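Local coordinates for protein flavin-containing monooxygenase (PDB 6WPU) that probably oxygenates the sulfur of S-allyl-L-cysteine in garlic, using a bound FAD as its cofactor, at residues A254-P257 and N261-L264; Q350-A355 and C409-I414; R419-E424 and D443-Q448. All blocks are in the same frame, centred on the assembly; numbering follows the deposited sequence.

How the interactions relate
The three contacts follow one another along the chain, and none nests in or crosses another. Interaction 1 comes first and closes a short hairpin between strands 254-255 and 262-271, in the mixed sheet. Interaction 2 then closes a loop of 53 residues, rich in helix, bringing the end of helix 398-409 and the chain just after it back to helix 343-358. Interaction 3 follows at once, joining 419-424 to 443-448 across 18 intervening residues, and so helices 416-431 and 443-453. Interactions 2 and 3 meet where I414 packs on R419, CG2 to CG 4.3 Å. Interaction 1 stands apart, its centre 44 Å from that of interaction 2, on the opposite side of the chain's centre.

Interaction 1 (A254-P257 and N261-L264); sequences AKQP and NMWL
A254 and L264 form an antiparallel hydrogen-bonded pair, with A254 N to L264 O at 3.2 Å and L264 N to A254 O at 2.7 Å. A third backbone bond runs from Q256 N to M262 O; it is straight at the hydrogen (172°), but the donor sits above the carbonyl plane. Between these bonds lies the non-hydrogen-bonded pair K255 and W263, whose side chains run side by side. K255 lays CG over the five-membered part of the indole, off-centre, in a CH-pi contact 4.2 Å from the centroid, and its NZ, oblique to the ring, makes a weak hydrogen bond to D260 O. The other face of the ladder carries A254 and L264, where A254 CB packs loosely on L264 CD1. Past the ladder, Q256 and M262 run alongside each other, CB to CG 3.8 Å; Q256 CG, anti to its own N (chi1 169°), then reaches the sulfur of M262. Farther out, the W263 ring meets that of H242, M262 rests on helix 225-234, and N261 ND2 bonds to the carbonyls of A235 and A238. Strand 262-271 also pairs in parallel with 240-244. The whole is a beta hairpin whose short first strand, 254-255, is added to a mixed sheet.

Interaction 2 (Q350-A355 and C409-I414); sequences QSKWIA and CGYSCI
C409, K352 and Y411 carry this contact. The thiol of C409 lies against the helix backbone: SG is 3.4 Å from W353 N and just as near W353 CA, while CB of W353 flanks it at 3.8 Å. Its chi1 of -60° turns SG away from its own carbonyl carbon and onto the helix. The sulfur also lies oblique to the W353 indole, 5.4 Å from the five-membered ring centroid, as a Cys sulfur-aromatic contact. K352 passes the same sulfur with CB and CG, both at 4.0 Å, then bends at chi3 and chi4 and runs nearly perpendicular to Y411. Its CE sits over one face of the phenol ring, a CH-pi contact 4.0 Å from the centroid and 23° off the normal; the ammonium next to CE probably polarises its C-H groups and favours this. K352 NZ makes a salt bridge to E40, on helix 32-43. G410, with positive phi, turns the chain out of helix 398-409 between C409 and Y411. W353 meets W404 of that helix and F324 edge-to-face, and C409 O accepts a bond from R361. Helix 343-358 thus packs against both helix 32-43 and the C-terminal end of helix 398-409.

Interaction 3 (R419-E424 and D443-Q448); sequences RLMYKE and DHLVAQ
L445, which meets both L420 and M421 across the contact, also covers one face of its neighbour's imidazole: its CG lies 3.7 Å above the H444 ring, displaced from the ring centre. The second flat group is the peptide joining L445 to V446. M421 brings its methyl CE over a face of that peptide, 3.3 Å from L445 O and close to V446 N, so the thioether ends against backbone as much as against side chain.

L445 is the centre of the apolar packing. Its CD1 sits between the two residues, against L420 CB and against N and CG of M421, while CD2 meets L420 alone, 4.0 Å from CD1 of that residue and near its CB. The side chains of L420 and L445 run nearly perpendicular, with L420 CB 3.9 Å from L445 CD1. M421 and L445 instead lie alongside with their ends pointing opposite ways, M421 CG lying 3.8 Å from L445 CB. The methionine is extended beyond CG (chi2 -171°), and that straight run carries CE across to V446, whose CG2 it touches at 4.0 Å.

Outside the pair, M421 and V446 both rest on R116 and on E96 of helix 95-98. On helix 416-431, R419 makes salt bridges to D400 and D403, and the Y422 ring meets F399 edge-to-face; both tie this helix to helix 398-409. The side chain of M421 is about 12 Å from the bound FAD.

The axes of 419-424 and 443-448 approach to 10.1 Å and run roughly antiparallel, 151° between their directions. Consecutive in the chain and joined by the loop of residues 432-442, helices 416-431 and 443-453 form an antiparallel helical hairpin near the C terminus, held here by leucine, methionine and valine packing.

Interaction 1 (A254-P257 and N261-L264)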
loop_
_atom_site.group_PDB
_atom_site.type_symbol
_atom_site.label_atom_id
_atom_site.label_comp_id
_atom_site.label_asym_id
_atom_site.label_seq_id
_atom_site.Cartn_x
_atom_site.Cartn_y
_atom_site.Cartn_z
ATOM N N ALA A 254 -13.686 -15.363 21.713
ATOM C CA ALA A 254 -12.408 -15.378 22.407
ATOM C C ALA A 254 -12.067 -13.968 22.862
ATOM O O ALA A 254 -12.156 -13.022 22.075
ATOM C CB ALA A 254 -11.299 -15.924 21.503
ATOM N N LYS A 255 -11.682 -13.828 24.124
ATOM C CA LYS A 255 -11.153 -12.560 24.599
ATOM C C LYS A 255 -9.760 -12.327 24.023
ATOM O O LYS A 255 -8.969 -13.260 23.859
ATOM C CB LYS A 255 -11.109 -12.541 26.127
ATOM C CG LYS A 255 -11.808 -11.347 26.773
ATOM C CD LYS A 255 -11.921 -11.526 28.289
ATOM C CE LYS A 255 -12.307 -10.224 28.986
ATOM N NZ LYS A 255 -13.676 -10.234 29.580
ATOM N N GLN A 256 -9.478 -11.084 23.688
ATOM C CA GLN A 256 -8.153 -10.671 23.246
ATOM C C GLN A 256 -7.212 -10.609 24.446
ATOM O O GLN A 256 -7.511 -9.913 25.418
ATOM C CB GLN A 256 -8.237 -9.302 22.566
ATOM C CG GLN A 256 -6.900 -8.632 22.281
ATOM C CD GLN A 256 -6.062 -9.414 21.300
ATOM O OE1 GLN A 256 -6.584 -9.991 20.341
ATOM N NE2 GLN A 256 -4.752 -9.451 21.539
ATOM N N PRO A 257 -6.086 -11.323 24.426
ATOM C CA PRO A 257 -5.155 -11.253 25.562
ATOM C C PRO A 257 -4.692 -9.824 25.807
ATOM O O PRO A 257 -4.308 -9.105 24.881
ATOM C CB PRO A 257 -3.998 -12.160 25.129
ATOM C CG PRO A 257 -4.611 -13.108 24.164
ATOM C CD PRO A 257 -5.654 -12.311 23.424
ATOM N N ASN A 261 -12.101 -5.778 27.288
ATOM C CA ASN A 261 -13.259 -5.264 26.563
ATOM C C ASN A 261 -13.158 -5.513 25.055
ATOM O O ASN A 261 -13.761 -4.776 24.262
ATOM C CB ASN A 261 -13.436 -3.768 26.838
ATOM C CG ASN A 261 -12.328 -2.930 26.198
ATOM O OD1 ASN A 261 -11.189 -3.391 26.061
ATOM N ND2 ASN A 261 -12.664 -1.693 25.796
ATOM N N MET A 262 -12.410 -6.535 24.633
ATOM C CA MET A 262 -12.248 -6.856 23.217
ATOM C C MET A 262 -12.457 -8.347 23.010
ATOM O O MET A 262 -11.862 -9.165 23.720
ATOM C CB MET A 262 -10.868 -6.450 22.689
ATOM C CG MET A 262 -10.678 -6.732 21.192
ATOM S SD MET A 262 -9.124 -6.089 20.493
ATOM C CE MET A 262 -8.730 -4.849 21.701
ATOM N N TRP A 263 -13.313 -8.698 22.050
ATOM C CA TRP A 263 -13.603 -10.093 21.751
ATOM C C TRP A 263 -13.386 -10.373 20.271
ATOM O O TRP A 263 -13.598 -9.501 19.419
ATOM C CB TRP A 263 -15.027 -10.461 22.138
ATOM C CG TRP A 263 -15.226 -10.516 23.627
ATOM C CD1 TRP A 263 -15.144 -11.627 24.436
ATOM C CD2 TRP A 263 -15.528 -9.413 24.488
ATOM N NE1 TRP A 263 -15.378 -11.271 25.741
ATOM C CE2 TRP A 263 -15.617 -9.923 25.803
ATOM C CE3 TRP A 263 -15.729 -8.045 24.276
ATOM C CZ2 TRP A 263 -15.903 -9.111 26.899
ATOM C CZ3 TRP A 263 -16.013 -7.239 25.367
ATOM C CH2 TRP A 263 -16.100 -7.776 26.663
ATOM N N LEU A 264 -12.980 -11.609 19.981
ATOM C CA LEU A 264 -12.719 -12.090 18.630
ATOM C C LEU A 264 -13.827 -13.041 18.194
ATOM O O LEU A 264 -14.203 -13.951 18.940
ATOM C CB LEU A 264 -11.367 -12.801 18.558
ATOM C CG LEU A 264 -10.187 -11.987 19.078
ATOM C CD1 LEU A 264 -9.057 -12.901 19.503
ATOM C CD2 LEU A 264 -9.726 -11.063 18.007
#

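Interaction 2 (Q350-A355 and C409-I414)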
loop_
_atom_site.group_PDB
_atom_site.type_symbol
_atom_site.label_atom_id
_atom_site.label_comp_id
_atom_site.label_asym_id
_atom_site.label_seq_id
_atom_site.Cartn_x
_atom_site.Cartn_y
_atom_site.Cartn_z
ATOM N N GLN A 350 11.717 -2.245 -8.599
ATOM C CA GLN A 350 10.860 -2.113 -9.772
ATOM C C GLN A 350 11.280 -0.931 -10.634
ATOM O O GLN A 350 11.344 -1.034 -11.861
ATOM C CB GLN A 350 9.404 -1.949 -9.358
ATOM C CG GLN A 350 8.743 -3.205 -8.851
ATOM C CD GLN A 350 7.270 -2.980 -8.604
ATOM O OE1 GLN A 350 6.870 -1.896 -8.184
ATOM N NE2 GLN A 350 6.453 -3.994 -8.876
ATOM N N SER A 351 11.533 0.211 -10.013
ATOM C CA SER A 351 11.802 1.388 -10.818
ATOM C C SER A 351 13.230 1.357 -11.348
ATOM O O SER A 351 13.500 1.896 -12.423
ATOM C CB SER A 351 11.520 2.649 -10.001
ATOM O OG SER A 351 12.276 2.649 -8.806
ATOM N N LYS A 352 14.131 0.684 -10.628
ATOM C CA LYS A 352 15.465 0.419 -11.150
ATOM C C LYS A 352 15.386 -0.427 -12.418
ATOM O O LYS A 352 16.094 -0.172 -13.398
ATOM C CB LYS A 352 16.301 -0.276 -10.070
ATOM C CG LYS A 352 17.808 -0.167 -10.226
ATOM C CD LYS A 352 18.526 -0.905 -9.086
ATOM C CE LYS A 352 18.323 -0.224 -7.730
ATOM N NZ LYS A 352 19.084 1.068 -7.637
ATOM N N TRP A 353 14.501 -1.421 -12.422
ATOM C CA TRP A 353 14.285 -2.251 -13.601
ATOM C C TRP A 353 13.690 -1.435 -14.742
ATOM O O TRP A 353 14.171 -1.497 -15.887
ATOM C CB TRP A 353 13.366 -3.410 -13.223
ATOM C CG TRP A 353 13.106 -4.412 -14.295
ATOM C CD1 TRP A 353 14.018 -4.948 -15.170
ATOM C CD2 TRP A 353 11.847 -5.015 -14.604
ATOM N NE1 TRP A 353 13.396 -5.843 -16.012
ATOM C CE2 TRP A 353 12.063 -5.910 -15.678
ATOM C CE3 TRP A 353 10.551 -4.883 -14.081
ATOM C CZ2 TRP A 353 11.036 -6.673 -16.234
ATOM C CZ3 TRP A 353 9.534 -5.646 -14.631
ATOM C CH2 TRP A 353 9.784 -6.533 -15.698
ATOM N N ILE A 354 12.644 -0.658 -14.442
ATOM C CA ILE A 354 11.991 0.155 -15.463
ATOM C C ILE A 354 12.997 1.101 -16.113
ATOM O O ILE A 354 13.054 1.219 -17.342
ATOM C CB ILE A 354 10.808 0.929 -14.862
ATOM C CG1 ILE A 354 9.674 -0.012 -14.451
ATOM C CG2 ILE A 354 10.286 1.985 -15.858
ATOM C CD1 ILE A 354 8.652 0.707 -13.562
ATOM N N ALA A 355 13.802 1.788 -15.294
ATOM C CA ALA A 355 14.748 2.768 -15.821
ATOM C C ALA A 355 15.768 2.111 -16.745
ATOM O O ALA A 355 16.084 2.647 -17.814
ATOM C CB ALA A 355 15.458 3.490 -14.676
ATOM N N CYS A 409 18.572 -6.123 -13.069
ATOM C CA CYS A 409 19.275 -4.844 -13.046
ATOM C C CYS A 409 20.759 -4.963 -12.784
ATOM O O CYS A 409 21.462 -3.955 -12.887
ATOM C CB CYS A 409 18.716 -3.945 -11.946
ATOM S SG CYS A 409 17.053 -3.591 -12.137
ATOM N N GLY A 410 21.243 -6.136 -12.399
ATOM C CA GLY A 410 22.589 -6.217 -11.873
ATOM C C GLY A 410 22.750 -5.564 -10.517
ATOM O O GLY A 410 23.800 -4.976 -10.248
ATOM N N TYR A 411 21.730 -5.634 -9.657
ATOM C CA TYR A 411 21.821 -5.096 -8.309
ATOM C C TYR A 411 21.976 -6.236 -7.311
ATOM O O TYR A 411 21.643 -7.390 -7.595
ATOM C CB TYR A 411 20.595 -4.250 -7.955
ATOM C CG TYR A 411 20.813 -3.312 -6.784
ATOM C CD1 TYR A 411 21.459 -2.085 -6.949
ATOM C CD2 TYR A 411 20.373 -3.652 -5.508
ATOM C CE1 TYR A 411 21.658 -1.223 -5.872
ATOM C CE2 TYR A 411 20.576 -2.806 -4.430
ATOM C CZ TYR A 411 21.216 -1.597 -4.614
ATOM O OH TYR A 411 21.397 -0.777 -3.524
ATOM N N SER A 412 22.519 -5.901 -6.144
ATOM C CA SER A 412 22.651 -6.876 -5.073
ATOM C C SER A 412 21.288 -7.442 -4.696
ATOM O O SER A 412 20.257 -6.791 -4.865
ATOM C CB SER A 412 23.293 -6.232 -3.849
ATOM O OG SER A 412 24.643 -5.909 -4.117
ATOM N N CYS A 413 21.296 -8.674 -4.199
ATOM C CA CYS A 413 20.098 -9.354 -3.718
ATOM C C CYS A 413 19.732 -8.877 -2.310
ATOM O O CYS A 413 20.529 -8.243 -1.616
ATOM C CB CYS A 413 20.306 -10.877 -3.733
ATOM S SG CYS A 413 20.395 -11.636 -5.414
ATOM N N ILE A 414 18.495 -9.178 -1.899
ATOM C CA ILE A 414 18.037 -8.787 -0.571
ATOM C C ILE A 414 18.907 -9.461 0.486
ATOM O O ILE A 414 19.267 -10.643 0.366
ATOM C CB ILE A 414 16.550 -9.138 -0.393
ATOM C CG1 ILE A 414 15.683 -8.297 -1.336
ATOM C CG2 ILE A 414 16.092 -8.936 1.054
ATOM C CD1 ILE A 414 15.834 -6.789 -1.152
#

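Interaction 3 (R419-E424 and D443-Q448)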
loop_
_atom_site.group_PDB
_atom_site.type_symbol
_atom_site.label_atom_id
_atom_site.label_comp_id
_atom_site.label_asym_id
_atom_site.label_seq_id
_atom_site.Cartn_x
_atom_site.Cartn_y
_atom_site.Cartn_z
ATOM N N ARG A 419 15.456 -10.854 5.081
ATOM C CA ARG A 419 14.526 -11.973 4.947
ATOM C C ARG A 419 14.149 -12.523 6.314
ATOM O O ARG A 419 12.970 -12.770 6.596
ATOM C CB ARG A 419 15.132 -13.072 4.076
ATOM C CG ARG A 419 15.079 -12.818 2.564
ATOM C CD ARG A 419 15.784 -13.947 1.841
ATOM N NE ARG A 419 15.805 -13.813 0.384
ATOM C CZ ARG A 419 14.902 -14.367 -0.418
ATOM N NH1 ARG A 419 13.895 -15.068 0.100
ATOM N NH2 ARG A 419 14.990 -14.207 -1.727
ATOM N N LEU A 420 15.146 -12.703 7.186
ATOM C CA LEU A 420 14.896 -13.302 8.490
ATOM C C LEU A 420 14.080 -12.372 9.388
ATOM O O LEU A 420 13.191 -12.830 10.116
ATOM C CB LEU A 420 16.222 -13.682 9.154
ATOM C CG LEU A 420 17.024 -14.788 8.464
ATOM C CD1 LEU A 420 18.378 -14.975 9.133
ATOM C CD2 LEU A 420 16.233 -16.098 8.434
ATOM N N MET A 421 14.376 -11.070 9.368
ATOM C CA MET A 421 13.594 -10.141 10.179
ATOM C C MET A 421 12.132 -10.162 9.762
ATOM O O MET A 421 11.231 -10.130 10.615
ATOM C CB MET A 421 14.147 -8.725 10.058
ATOM C CG MET A 421 15.172 -8.313 11.089
ATOM S SD MET A 421 15.496 -6.539 10.911
ATOM C CE MET A 421 17.060 -6.404 11.756
ATOM N N TYR A 422 11.880 -10.232 8.450
ATOM C CA TYR A 422 10.508 -10.289 7.960
ATOM C C TYR A 422 9.787 -11.533 8.465
ATOM O O TYR A 422 8.624 -11.453 8.879
ATOM C CB TYR A 422 10.480 -10.252 6.435
ATOM C CG TYR A 422 9.072 -10.282 5.902
ATOM C CD1 TYR A 422 8.293 -9.136 5.898
ATOM C CD2 TYR A 422 8.510 -11.460 5.428
ATOM C CE1 TYR A 422 6.991 -9.160 5.422
ATOM C CE2 TYR A 422 7.208 -11.495 4.955
ATOM C CZ TYR A 422 6.456 -10.345 4.954
ATOM O OH TYR A 422 5.168 -10.376 4.473
ATOM N N LYS A 423 10.452 -12.698 8.424
ATOM C CA LYS A 423 9.827 -13.912 8.944
ATOM C C LYS A 423 9.585 -13.800 10.440
ATOM O O LYS A 423 8.560 -14.271 10.951
ATOM C CB LYS A 423 10.694 -15.135 8.633
ATOM C CG LYS A 423 10.682 -15.540 7.176
ATOM C CD LYS A 423 11.303 -16.929 6.970
ATOM C CE LYS A 423 11.536 -17.226 5.485
ATOM N NZ LYS A 423 11.767 -18.679 5.228
ATOM N N GLU A 424 10.506 -13.149 11.154
ATOM C CA GLU A 424 10.395 -13.020 12.603
ATOM C C GLU A 424 9.246 -12.093 12.998
ATOM O O GLU A 424 8.474 -12.402 13.917
ATOM C CB GLU A 424 11.715 -12.512 13.172
ATOM C CG GLU A 424 11.737 -12.383 14.673
ATOM C CD GLU A 424 12.030 -13.709 15.357
ATOM O OE1 GLU A 424 12.356 -14.699 14.650
ATOM O OE2 GLU A 424 11.931 -13.750 16.603
ATOM N N ASP A 443 17.573 -9.271 18.399
ATOM C CA ASP A 443 18.649 -8.287 18.478
ATOM C C ASP A 443 19.850 -8.700 17.643
ATOM O O ASP A 443 20.622 -7.839 17.211
ATOM C CB ASP A 443 19.075 -8.082 19.931
ATOM C CG ASP A 443 17.928 -7.629 20.815
ATOM O OD1 ASP A 443 17.029 -8.453 21.106
ATOM O OD2 ASP A 443 17.923 -6.444 21.216
ATOM N N HIS A 444 20.035 -10.011 17.427
ATOM C CA HIS A 444 21.144 -10.501 16.608
ATOM C C HIS A 444 20.956 -10.157 15.137
ATOM O O HIS A 444 21.943 -9.979 14.416
ATOM C CB HIS A 444 21.302 -12.015 16.781
ATOM C CG HIS A 444 20.093 -12.807 16.380
ATOM N ND1 HIS A 444 18.919 -12.801 17.106
ATOM C CD2 HIS A 444 19.884 -13.645 15.336
ATOM C CE1 HIS A 444 18.039 -13.595 16.523
ATOM N NE2 HIS A 444 18.599 -14.116 15.443
ATOM N N LEU A 445 19.707 -10.065 14.672
ATOM C CA LEU A 445 19.453 -9.584 13.319
ATOM C C LEU A 445 19.624 -8.077 13.221
ATOM O O LEU A 445 20.066 -7.575 12.181
ATOM C CB LEU A 445 18.047 -9.982 12.875
ATOM C CG LEU A 445 17.696 -11.468 12.962
ATOM C CD1 LEU A 445 16.268 -11.683 12.491
ATOM C CD2 LEU A 445 18.674 -12.314 12.155
ATOM N N VAL A 446 19.274 -7.340 14.281
ATOM C CA VAL A 446 19.539 -5.902 14.297
ATOM C C VAL A 446 21.029 -5.641 14.167
ATOM O O VAL A 446 21.457 -4.774 13.398
ATOM C CB VAL A 446 18.965 -5.257 15.572
ATOM C CG1 VAL A 446 19.424 -3.814 15.677
ATOM C CG2 VAL A 446 17.441 -5.327 15.562
ATOM N N ALA A 447 21.841 -6.397 14.912
ATOM C CA ALA A 447 23.292 -6.283 14.816
ATOM C C ALA A 447 23.767 -6.446 13.376
ATOM O O ALA A 447 24.528 -5.617 12.863
ATOM C CB ALA A 447 23.948 -7.321 15.728
ATOM N N GLN A 448 23.305 -7.504 12.700
ATOM C CA GLN A 448 23.662 -7.716 11.297
ATOM C C GLN A 448 23.230 -6.542 10.425
ATOM O O GLN A 448 24.006 -6.054 9.593
ATOM C CB GLN A 448 23.034 -9.011 10.779
ATOM C CG GLN A 448 23.573 -10.272 11.418
ATOM C CD GLN A 448 24.019 -11.295 10.390
ATOM O OE1 GLN A 448 23.755 -12.490 10.534
ATOM N NE2 GLN A 448 24.709 -10.831 9.347
#